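Local coordinates for protein iron-only hydrogenase system regulator (Thermotoga maritima, PDB 2NZC) that is of unknown biochemical function but has an ACT-like fold and is probably a regulator of the iron-only hydrogenase system, at residues Val39-Arg44 against Met48-Leu53; Asn25-Asn30 against Ser66-Gln71; Arg6-Thr11 against Asp60-Leu65. One frame throughout, in Å; residues are numbered along the deposited sequence.

Contact 1 (Val39-Arg44 against Met48-Leu53)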
loop_
_atom_site.group_PDB
_atom_site.type_symbol
_atom_site.label_atom_id
_atom_site.label_comp_id
_atom_site.label_asym_id
_atom_site.label_seq_id
_atom_site.Cartn_x
_atom_site.Cartn_y
_atom_site.Cartn_z
ATOM N N VAL D 39 -1.042 4.747 -2.486
ATOM C CA VAL D 39 -0.388 4.530 -1.172
ATOM C C VAL D 39 0.234 5.847 -0.736
ATOM O O VAL D 39 1.034 6.420 -1.472
ATOM C CB VAL D 39 0.719 3.499 -1.293
ATOM C CG1 VAL D 39 1.370 3.200 0.095
ATOM C CG2 VAL D 39 0.191 2.238 -1.985
ATOM N N GLY D 40 -0.131 6.291 0.454
ATOM C CA GLY D 40 0.381 7.513 1.069
ATOM C C GLY D 40 1.180 7.150 2.305
ATOM O O GLY D 40 0.699 6.459 3.178
ATOM N N TYR D 41 2.430 7.585 2.340
ATOM C CA TYR D 41 3.339 7.308 3.446
ATOM C C TYR D 41 4.005 8.604 3.883
ATOM O O TYR D 41 4.933 9.078 3.185
ATOM C CB TYR D 41 4.387 6.268 2.998
ATOM C CG TYR D 41 5.433 5.952 4.044
ATOM C CD1 TYR D 41 5.171 5.010 5.070
ATOM C CD2 TYR D 41 6.684 6.575 4.022
ATOM C CE1 TYR D 41 6.138 4.728 6.045
ATOM C CE2 TYR D 41 7.657 6.313 5.039
ATOM C CZ TYR D 41 7.378 5.372 6.006
ATOM O OH TYR D 41 8.288 5.094 6.985
ATOM N N PRO D 42 3.549 9.195 5.020
ATOM C CA PRO D 42 4.204 10.375 5.594
ATOM C C PRO D 42 5.610 10.088 6.089
ATOM O O PRO D 42 5.841 9.060 6.732
ATOM C CB PRO D 42 3.332 10.718 6.813
ATOM C CG PRO D 42 2.026 10.040 6.561
ATOM C CD PRO D 42 2.347 8.806 5.798
ATOM N N VAL D 43 6.520 11.033 5.839
ATOM C CA VAL D 43 7.865 10.994 6.381
ATOM C C VAL D 43 7.991 12.198 7.305
ATOM O O VAL D 43 8.525 13.239 6.951
ATOM C CB VAL D 43 8.934 11.004 5.288
ATOM C CG1 VAL D 43 10.324 10.788 5.905
ATOM C CG2 VAL D 43 8.612 9.932 4.231
ATOM N N ARG D 44 7.491 12.038 8.521
ATOM C CA ARG D 44 7.316 13.190 9.388
ATOM C C ARG D 44 8.629 13.734 9.864
ATOM O O ARG D 44 8.767 14.923 10.097
ATOM C CB ARG D 44 6.374 12.852 10.524
ATOM C CG ARG D 44 4.963 12.623 9.951
ATOM C CD ARG D 44 3.890 12.960 10.983
ATOM N NE ARG D 44 2.576 12.723 10.401
ATOM C CZ ARG D 44 2.061 11.521 10.194
ATOM N NH1 ARG D 44 2.755 10.431 10.512
ATOM N NH2 ARG D 44 0.856 11.412 9.651
HETATM N N MSE D 48 7.571 15.626 4.914
HETATM C CA MSE D 48 7.271 15.275 3.556
HETATM C C MSE D 48 6.352 14.080 3.547
HETATM O O MSE D 48 6.157 13.415 4.552
HETATM C CB MSE D 48 8.552 14.967 2.790
HETATM C CG MSE D 48 9.158 16.170 2.122
HETATM SE SE MSE D 48 10.974 15.773 1.534
HETATM C CE MSE D 48 11.663 17.585 1.470
ATOM N N ALA D 49 5.757 13.830 2.400
ATOM C CA ALA D 49 4.853 12.722 2.265
ATOM C C ALA D 49 5.198 12.117 0.943
ATOM O O ALA D 49 5.505 12.859 0.002
ATOM C CB ALA D 49 3.444 13.207 2.259
ATOM N N ILE D 50 5.154 10.787 0.878
ATOM C CA ILE D 50 5.345 10.039 -0.380
ATOM C C ILE D 50 4.001 9.482 -0.804
ATOM O O ILE D 50 3.232 9.019 0.047
ATOM C CB ILE D 50 6.280 8.822 -0.178
ATOM C CG1 ILE D 50 7.657 9.325 0.244
ATOM C CG2 ILE D 50 6.292 7.947 -1.469
ATOM C CD1 ILE D 50 8.579 8.289 0.923
ATOM N N ILE D 51 3.687 9.573 -2.097
ATOM C CA ILE D 51 2.450 8.956 -2.634
ATOM C C ILE D 51 2.846 8.139 -3.858
ATOM O O ILE D 51 3.566 8.651 -4.752
ATOM C CB ILE D 51 1.369 10.000 -3.077
ATOM C CG1 ILE D 51 0.962 10.895 -1.930
ATOM C CG2 ILE D 51 0.093 9.290 -3.589
ATOM C CD1 ILE D 51 0.273 12.245 -2.360
ATOM N N PHE D 52 2.417 6.878 -3.876
ATOM C CA PHE D 52 2.606 6.002 -5.007
ATOM C C PHE D 52 1.247 5.809 -5.634
ATOM O O PHE D 52 0.269 5.557 -4.911
ATOM C CB PHE D 52 3.071 4.607 -4.570
ATOM C CG PHE D 52 4.378 4.578 -3.804
ATOM C CD1 PHE D 52 5.586 4.718 -4.462
ATOM C CD2 PHE D 52 4.392 4.290 -2.442
ATOM C CE1 PHE D 52 6.792 4.632 -3.761
ATOM C CE2 PHE D 52 5.607 4.211 -1.746
ATOM C CZ PHE D 52 6.775 4.381 -2.410
ATOM N N LEU D 53 1.192 5.879 -6.970
ATOM C CA LEU D 53 -0.048 5.633 -7.739
ATOM C C LEU D 53 0.228 4.634 -8.858
ATOM O O LEU D 53 1.317 4.639 -9.470
ATOM C CB LEU D 53 -0.545 6.950 -8.401
ATOM C CG LEU D 53 -0.803 8.172 -7.502
ATOM C CD1 LEU D 53 -1.207 9.335 -8.354
ATOM C CD2 LEU D 53 -1.967 7.898 -6.577
#

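Contact 2 (Asn25-Asn30 against Ser66-Gln71)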
loop_
_atom_site.group_PDB
_atom_site.type_symbol
_atom_site.label_atom_id
_atom_site.label_comp_id
_atom_site.label_asym_id
_atom_site.label_seq_id
_atom_site.Cartn_x
_atom_site.Cartn_y
_atom_site.Cartn_z
ATOM N N ASN D 25 -4.342 16.567 -3.362
ATOM C CA ASN D 25 -5.580 15.830 -3.101
ATOM C C ASN D 25 -6.736 16.227 -4.005
ATOM O O ASN D 25 -7.496 15.376 -4.447
ATOM C CB ASN D 25 -6.020 15.962 -1.636
ATOM C CG ASN D 25 -5.203 15.114 -0.713
ATOM O OD1 ASN D 25 -4.765 14.019 -1.075
ATOM N ND2 ASN D 25 -4.968 15.618 0.496
ATOM N N GLU D 26 -6.873 17.516 -4.285
ATOM C CA GLU D 26 -7.938 17.958 -5.171
ATOM C C GLU D 26 -7.734 17.393 -6.578
ATOM O O GLU D 26 -8.684 16.955 -7.222
ATOM C CB GLU D 26 -8.038 19.475 -5.181
ATOM C CG GLU D 26 -8.540 20.038 -3.846
ATOM C CD GLU D 26 -8.546 21.552 -3.797
ATOM O OE1 GLU D 26 -8.095 22.185 -4.783
ATOM O OE2 GLU D 26 -9.011 22.107 -2.770
ATOM N N LEU D 27 -6.483 17.406 -7.028
ATOM C CA LEU D 27 -6.098 16.883 -8.326
ATOM C C LEU D 27 -6.361 15.394 -8.496
ATOM O O LEU D 27 -6.969 14.968 -9.488
ATOM C CB LEU D 27 -4.615 17.168 -8.579
ATOM C CG LEU D 27 -4.202 17.411 -10.026
ATOM C CD1 LEU D 27 -5.181 18.343 -10.726
ATOM C CD2 LEU D 27 -2.802 18.007 -9.992
ATOM N N LEU D 28 -5.874 14.603 -7.548
ATOM C CA LEU D 28 -6.068 13.156 -7.543
ATOM C C LEU D 28 -7.542 12.747 -7.395
ATOM O O LEU D 28 -7.952 11.729 -7.948
ATOM C CB LEU D 28 -5.229 12.514 -6.436
ATOM C CG LEU D 28 -3.716 12.770 -6.547
ATOM C CD1 LEU D 28 -2.967 11.944 -5.517
ATOM C CD2 LEU D 28 -3.178 12.542 -7.973
ATOM N N HIS D 29 -8.326 13.520 -6.646
ATOM C CA HIS D 29 -9.785 13.354 -6.645
ATOM C C HIS D 29 -10.334 13.529 -8.070
ATOM O O HIS D 29 -11.127 12.714 -8.536
ATOM C CB HIS D 29 -10.427 14.362 -5.684
ATOM C CG HIS D 29 -11.921 14.465 -5.797
ATOM N ND1 HIS D 29 -12.550 15.500 -6.460
ATOM C CD2 HIS D 29 -12.907 13.673 -5.316
ATOM C CE1 HIS D 29 -13.861 15.341 -6.382
ATOM N NE2 HIS D 29 -14.103 14.238 -5.695
ATOM N N ASN D 30 -9.910 14.591 -8.762
ATOM C CA ASN D 30 -10.378 14.838 -10.117
ATOM C C ASN D 30 -10.092 13.682 -11.060
ATOM O O ASN D 30 -10.893 13.379 -11.939
ATOM C CB ASN D 30 -9.787 16.133 -10.696
ATOM C CG ASN D 30 -10.309 17.393 -10.013
ATOM O OD1 ASN D 30 -11.200 17.355 -9.150
ATOM N ND2 ASN D 30 -9.745 18.530 -10.408
ATOM N N SER D 66 0.268 14.668 -14.875
ATOM C CA SER D 66 1.681 15.018 -14.720
ATOM C C SER D 66 1.990 16.521 -14.853
ATOM O O SER D 66 2.740 17.082 -14.040
ATOM C CB SER D 66 2.497 14.208 -15.727
ATOM O OG SER D 66 2.354 12.816 -15.415
ATOM N N GLY D 67 1.413 17.159 -15.872
ATOM C CA GLY D 67 1.576 18.604 -16.088
ATOM C C GLY D 67 1.071 19.371 -14.886
ATOM O O GLY D 67 1.717 20.303 -14.420
ATOM N N LYS D 68 -0.078 18.947 -14.363
ATOM C CA LYS D 68 -0.737 19.651 -13.267
ATOM C C LYS D 68 -0.030 19.474 -11.929
ATOM O O LYS D 68 0.196 20.459 -11.216
ATOM C CB LYS D 68 -2.218 19.257 -13.182
ATOM C CG LYS D 68 -3.037 19.767 -14.367
ATOM C CD LYS D 68 -4.450 19.207 -14.344
ATOM C CE LYS D 68 -5.218 19.582 -15.604
ATOM N NZ LYS D 68 -5.356 21.065 -15.734
ATOM N N LEU D 69 0.331 18.236 -11.595
ATOM C CA LEU D 69 1.113 17.968 -10.392
ATOM C C LEU D 69 2.396 18.798 -10.358
ATOM O O LEU D 69 2.720 19.405 -9.330
ATOM C CB LEU D 69 1.427 16.465 -10.237
ATOM C CG LEU D 69 0.288 15.581 -9.754
ATOM C CD1 LEU D 69 0.573 14.093 -9.991
ATOM C CD2 LEU D 69 -0.087 15.856 -8.299
ATOM N N GLY D 70 3.075 18.868 -11.503
ATOM C CA GLY D 70 4.327 19.611 -11.635
ATOM C C GLY D 70 4.189 21.121 -11.525
ATOM O O GLY D 70 5.187 21.838 -11.388
ATOM N N GLN D 71 2.953 21.608 -11.601
ATOM C CA GLN D 71 2.665 23.027 -11.426
ATOM C C GLN D 71 2.333 23.338 -9.958
ATOM O O GLN D 71 2.035 24.474 -9.627
ATOM C CB GLN D 71 1.525 23.474 -12.356
ATOM C CG GLN D 71 1.866 23.432 -13.857
ATOM C CD GLN D 71 0.896 24.224 -14.744
ATOM O OE1 GLN D 71 0.730 23.921 -15.934
ATOM N NE2 GLN D 71 0.277 25.264 -14.180
#

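Contact 3 (Arg6-Thr11 against Asp60-Leu65)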
loop_
_atom_site.group_PDB
_atom_site.type_symbol
_atom_site.label_atom_id
_atom_site.label_comp_id
_atom_site.label_asym_id
_atom_site.label_seq_id
_atom_site.Cartn_x
_atom_site.Cartn_y
_atom_site.Cartn_z
ATOM N N ARG D 6 -3.032 2.170 -20.987
ATOM C CA ARG D 6 -1.785 1.559 -20.546
ATOM C C ARG D 6 -1.585 1.800 -19.050
ATOM O O ARG D 6 -2.141 2.731 -18.496
ATOM C CB ARG D 6 -0.622 2.196 -21.309
ATOM C CG ARG D 6 -0.345 1.517 -22.650
ATOM C CD ARG D 6 0.260 2.436 -23.741
ATOM N NE ARG D 6 1.192 3.472 -23.264
ATOM C CZ ARG D 6 2.415 3.270 -22.757
ATOM N NH1 ARG D 6 2.909 2.044 -22.594
ATOM N NH2 ARG D 6 3.147 4.315 -22.386
ATOM N N PHE D 7 -0.772 0.971 -18.408
ATOM C CA PHE D 7 -0.428 1.171 -17.027
ATOM C C PHE D 7 0.741 2.135 -16.863
ATOM O O PHE D 7 1.739 2.082 -17.602
ATOM C CB PHE D 7 -0.072 -0.165 -16.358
ATOM C CG PHE D 7 -1.240 -1.070 -16.154
ATOM C CD1 PHE D 7 -1.664 -1.908 -17.173
ATOM C CD2 PHE D 7 -1.895 -1.115 -14.924
ATOM C CE1 PHE D 7 -2.754 -2.773 -16.999
ATOM C CE2 PHE D 7 -2.992 -1.981 -14.741
ATOM C CZ PHE D 7 -3.419 -2.799 -15.793
ATOM N N TYR D 8 0.617 2.977 -15.853
ATOM C CA TYR D 8 1.656 3.917 -15.481
ATOM C C TYR D 8 1.831 3.858 -14.003
ATOM O O TYR D 8 0.855 3.628 -13.243
ATOM C CB TYR D 8 1.286 5.353 -15.892
ATOM C CG TYR D 8 1.129 5.535 -17.392
ATOM C CD1 TYR D 8 2.207 5.914 -18.193
ATOM C CD2 TYR D 8 -0.097 5.320 -17.999
ATOM C CE1 TYR D 8 2.052 6.056 -19.583
ATOM C CE2 TYR D 8 -0.277 5.470 -19.364
ATOM C CZ TYR D 8 0.802 5.839 -20.149
ATOM O OH TYR D 8 0.612 5.980 -21.492
ATOM N N ILE D 9 3.075 4.085 -13.589
ATOM C CA ILE D 9 3.411 4.269 -12.185
ATOM C C ILE D 9 3.766 5.756 -11.928
ATOM O O ILE D 9 4.555 6.365 -12.686
ATOM C CB ILE D 9 4.601 3.371 -11.830
ATOM C CG1 ILE D 9 4.194 1.902 -11.927
ATOM C CG2 ILE D 9 5.127 3.697 -10.452
ATOM C CD1 ILE D 9 5.264 1.043 -12.551
ATOM N N LEU D 10 3.215 6.326 -10.858
ATOM C CA LEU D 10 3.558 7.691 -10.459
ATOM C C LEU D 10 4.054 7.705 -9.032
ATOM O O LEU D 10 3.419 7.134 -8.133
ATOM C CB LEU D 10 2.336 8.591 -10.557
ATOM C CG LEU D 10 2.254 9.358 -11.864
ATOM C CD1 LEU D 10 1.577 8.445 -12.831
ATOM C CD2 LEU D 10 1.433 10.614 -11.654
ATOM N N THR D 11 5.198 8.329 -8.833
ATOM C CA THR D 11 5.667 8.624 -7.490
ATOM C C THR D 11 5.682 10.129 -7.300
ATOM O O THR D 11 6.293 10.882 -8.098
ATOM C CB THR D 11 7.052 8.094 -7.269
ATOM O OG1 THR D 11 7.913 8.725 -8.220
ATOM C CG2 THR D 11 7.076 6.613 -7.533
ATOM N N ASP D 60 -3.621 11.271 -23.167
ATOM C CA ASP D 60 -4.203 12.575 -22.807
ATOM C C ASP D 60 -4.243 12.709 -21.282
ATOM O O ASP D 60 -3.915 13.745 -20.735
ATOM C CB ASP D 60 -5.656 12.748 -23.318
ATOM C CG ASP D 60 -5.773 12.773 -24.799
ATOM O OD1 ASP D 60 -4.759 12.981 -25.500
ATOM O OD2 ASP D 60 -6.901 12.610 -25.297
ATOM N N THR D 61 -4.631 11.643 -20.607
ATOM C CA THR D 61 -4.917 11.696 -19.193
ATOM C C THR D 61 -3.638 11.714 -18.330
ATOM O O THR D 61 -3.508 12.567 -17.464
ATOM C CB THR D 61 -5.853 10.532 -18.759
ATOM O OG1 THR D 61 -7.052 10.571 -19.557
ATOM C CG2 THR D 61 -6.235 10.666 -17.307
ATOM N N ILE D 62 -2.701 10.801 -18.574
ATOM C CA ILE D 62 -1.437 10.792 -17.799
ATOM C C ILE D 62 -0.682 12.133 -17.948
ATOM O O ILE D 62 -0.164 12.687 -16.972
ATOM C CB ILE D 62 -0.560 9.539 -18.149
ATOM C CG1 ILE D 62 0.450 9.242 -17.055
ATOM C CG2 ILE D 62 0.076 9.644 -19.542
ATOM C CD1 ILE D 62 -0.229 8.813 -15.750
ATOM N N GLY D 63 -0.681 12.658 -19.161
ATOM C CA GLY D 63 -0.065 13.954 -19.495
ATOM C C GLY D 63 -0.693 15.125 -18.768
ATOM O O GLY D 63 0.017 15.999 -18.257
ATOM N N ALA D 64 -2.026 15.133 -18.718
ATOM C CA ALA D 64 -2.775 16.163 -17.999
ATOM C C ALA D 64 -2.421 16.143 -16.517
ATOM O O ALA D 64 -2.167 17.198 -15.928
ATOM C CB ALA D 64 -4.302 15.986 -18.200
ATOM N N LEU D 65 -2.381 14.943 -15.940
ATOM C CA LEU D 65 -2.132 14.756 -14.523
ATOM C C LEU D 65 -0.703 15.182 -14.138
ATOM O O LEU D 65 -0.496 15.945 -13.196
ATOM C CB LEU D 65 -2.384 13.285 -14.127
ATOM C CG LEU D 65 -2.178 12.907 -12.656
ATOM C CD1 LEU D 65 -3.000 13.826 -11.703
ATOM C CD2 LEU D 65 -2.493 11.423 -12.403
#

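Contact 1 (Val39-Arg44 against Met48-Leu53)
Ile50 and Tyr41 face each other as a hydrogen-bonded pair in the antiparallel hairpin formed by strands 35-43 and 48-57. Two such bonds join them: Tyr41 N to Ile50 O is 2.8 Å and nearly straight, and Ile50 N returns a bond to Tyr41 O. Val39 with Phe52 and Val43 with Met48 are paired in the same way, although the bond from Met48 N to Val43 O is stretched to 3.3 Å. Between these pairs, Gly40 CA sits 3.4 Å from Ile50 O in a CA-H...O contact.

The side chain of Ile50 can be followed outward from the strand. Its CB lies 3.6 Å from Tyr41 O. CG1, anti to its own carbonyl carbon (chi1 -63°), heads toward the Val43 side and places CD1 between Val43 and the Tyr41 ring. CD1 meets Val43 CG2 at 3.7 Å and, from beside the ring, the edge of Tyr41 at CD2, 4.0 Å away. The other branch, CG2, lies over one face of the Phe52 ring near its rim. That ring in turn presents its edge to Val39, with CD2 3.9 Å from Val39 CB.

Tyr41, Val43, Ile50 and Phe52, on one face of the sheet, pack against a second subunit, whose Phe52 stacks on this one. Val39 and Gly40 also pair with a strand of a third subunit, continuing the sheet across that interface. Arg44 hydrogen-bonds through NH2 to Ile35 O of the same third subunit. Backbone polarity is thus spent on strand pairing, while the apolar and aromatic groups of this face are left for burial between subunits.

Contact 2 (Asn25-Asn30 against Ser66-Gln71)
Leu27 of helix 18-30 meets Lys68 and Leu69 of helix 59-69, where the two helices in the two-layer alpha+beta sandwich of an ACT-like fold lie beside each other on one face of the antiparallel sheet. The first shell is small and apolar. Leu27 CD2 does most of the touching: it presses against Lys68 CB at 3.5 Å, tighter than usual for two carbons, and lies equally near Leu69 N. The same methyl reaches Leu69 CD2 at 3.9 Å. Its twin, CD1, rests on the aliphatic part of Lys68, 3.8 Å from CD, the leucine lying roughly perpendicular to the lysine chain.

Lys68 offers only its carbon chain here. It extends from CB to CE before bending at chi4 (-62°), which carries the ammonium end away from helix 18-30. Leu69 approaches differently, its CG anti to the carbonyl carbon (chi1 -76°), a setting that brings the branch toward Leu27 although the residue does not point straight at the other helix.

Farther out, Leu27 also packs on Ile72 in the loop after helix 59-69 and on Leu65 one turn earlier in that helix, while Leu69 rests on Leu10 and Ile12 of strand 6-15. Leu69 thus seats helix 59-69 on the sheet, as Leu28 does helix 18-30 by packing on Leu53, while Lys68 lies on the solvent side. With an alanine at Leu27, the methyls that rest on Lys68 and Leu69 are gone, and a gap would probably open between the helices where these segments come nearest.

Ser66, elsewhere on helix 59-69, ties the helix to strand 75-81 through OG, which is hydrogen-bonded to Thr79 OG1 and to Ile62 O.

Contact 3 (Arg6-Thr11 against Asp60-Leu65)
Ile62 of helix 59-69 lies over Tyr8 and Leu10 of strand 6-15, a helix-on-sheet contact in the ACT-like fold. The helix runs almost parallel to the strand, the directions of the two short segments differing by 14°, with their axes 10.6 Å apart. Across that spacing the contact is made wholly by side chains.

One interaction is aromatic. Ile62 CG1 stands over a face of the Tyr8 ring, 4.0 Å from its centroid, in a CH-pi contact displaced toward the CG end of the ring. Ile62 CG2 covers the other end, 3.9 Å from Tyr8 CZ, and the isoleucine thereby spans the ring lengthwise. The side chain achieves this because CG1 is anti to the backbone N (chi1 -159°), which turns CG2 onto the phenol end of the ring.

The remaining contacts are aliphatic. Ile62 CD1 reaches past the ring to Tyr8 CB and comes to 3.5 Å from Leu10 CD1, a tight approach in which the two side chains run antiparallel alongside each other. One turn along the helix, Leu65 CD2 meets the other methyl of Leu10, CD2, at 4.1 Å. Leu10 therefore sits between successive turns of the helix, and its packing continues onto Leu69, with Leu55 and Thr79 on the flanking strands. Leu65 also touches Leu55 and Phe31.

Polar interactions fix the two elements from outside the apolar contact: Thr61 OG1 is hydrogen-bonded to Asp58 OD1 near the start of the helix, and the backbone of Tyr8 pairs with that of Leu55 in strand 48-57. At the far end of the ring, the guanidinium of Arg6 makes two weak hydrogen bonds to Tyr8 OH, from NE at 3.1 Å and from NH2 at 3.2 Å.

Strand 6-15 opens the set, followed by helix 18-30, the hairpin of contact 1 and helix 59-69. Contact 1 thus falls between the paired segments of both other contacts, whose own segments alternate along the chain. Contacts 2 and 3 share helix 59-69, their centres about 11 Å apart, and Leu65 touches both Leu27 and Leu28. Contact 1 lies about 15 Å from contact 2 and about 18 Å from contact 3, centre to centre. Leu53 joins it to both, packing on Leu28 and pairing through its backbone with Leu10. The two helices cover one sheet face, while the other, with Phe52 and Ile9, meets the second subunit.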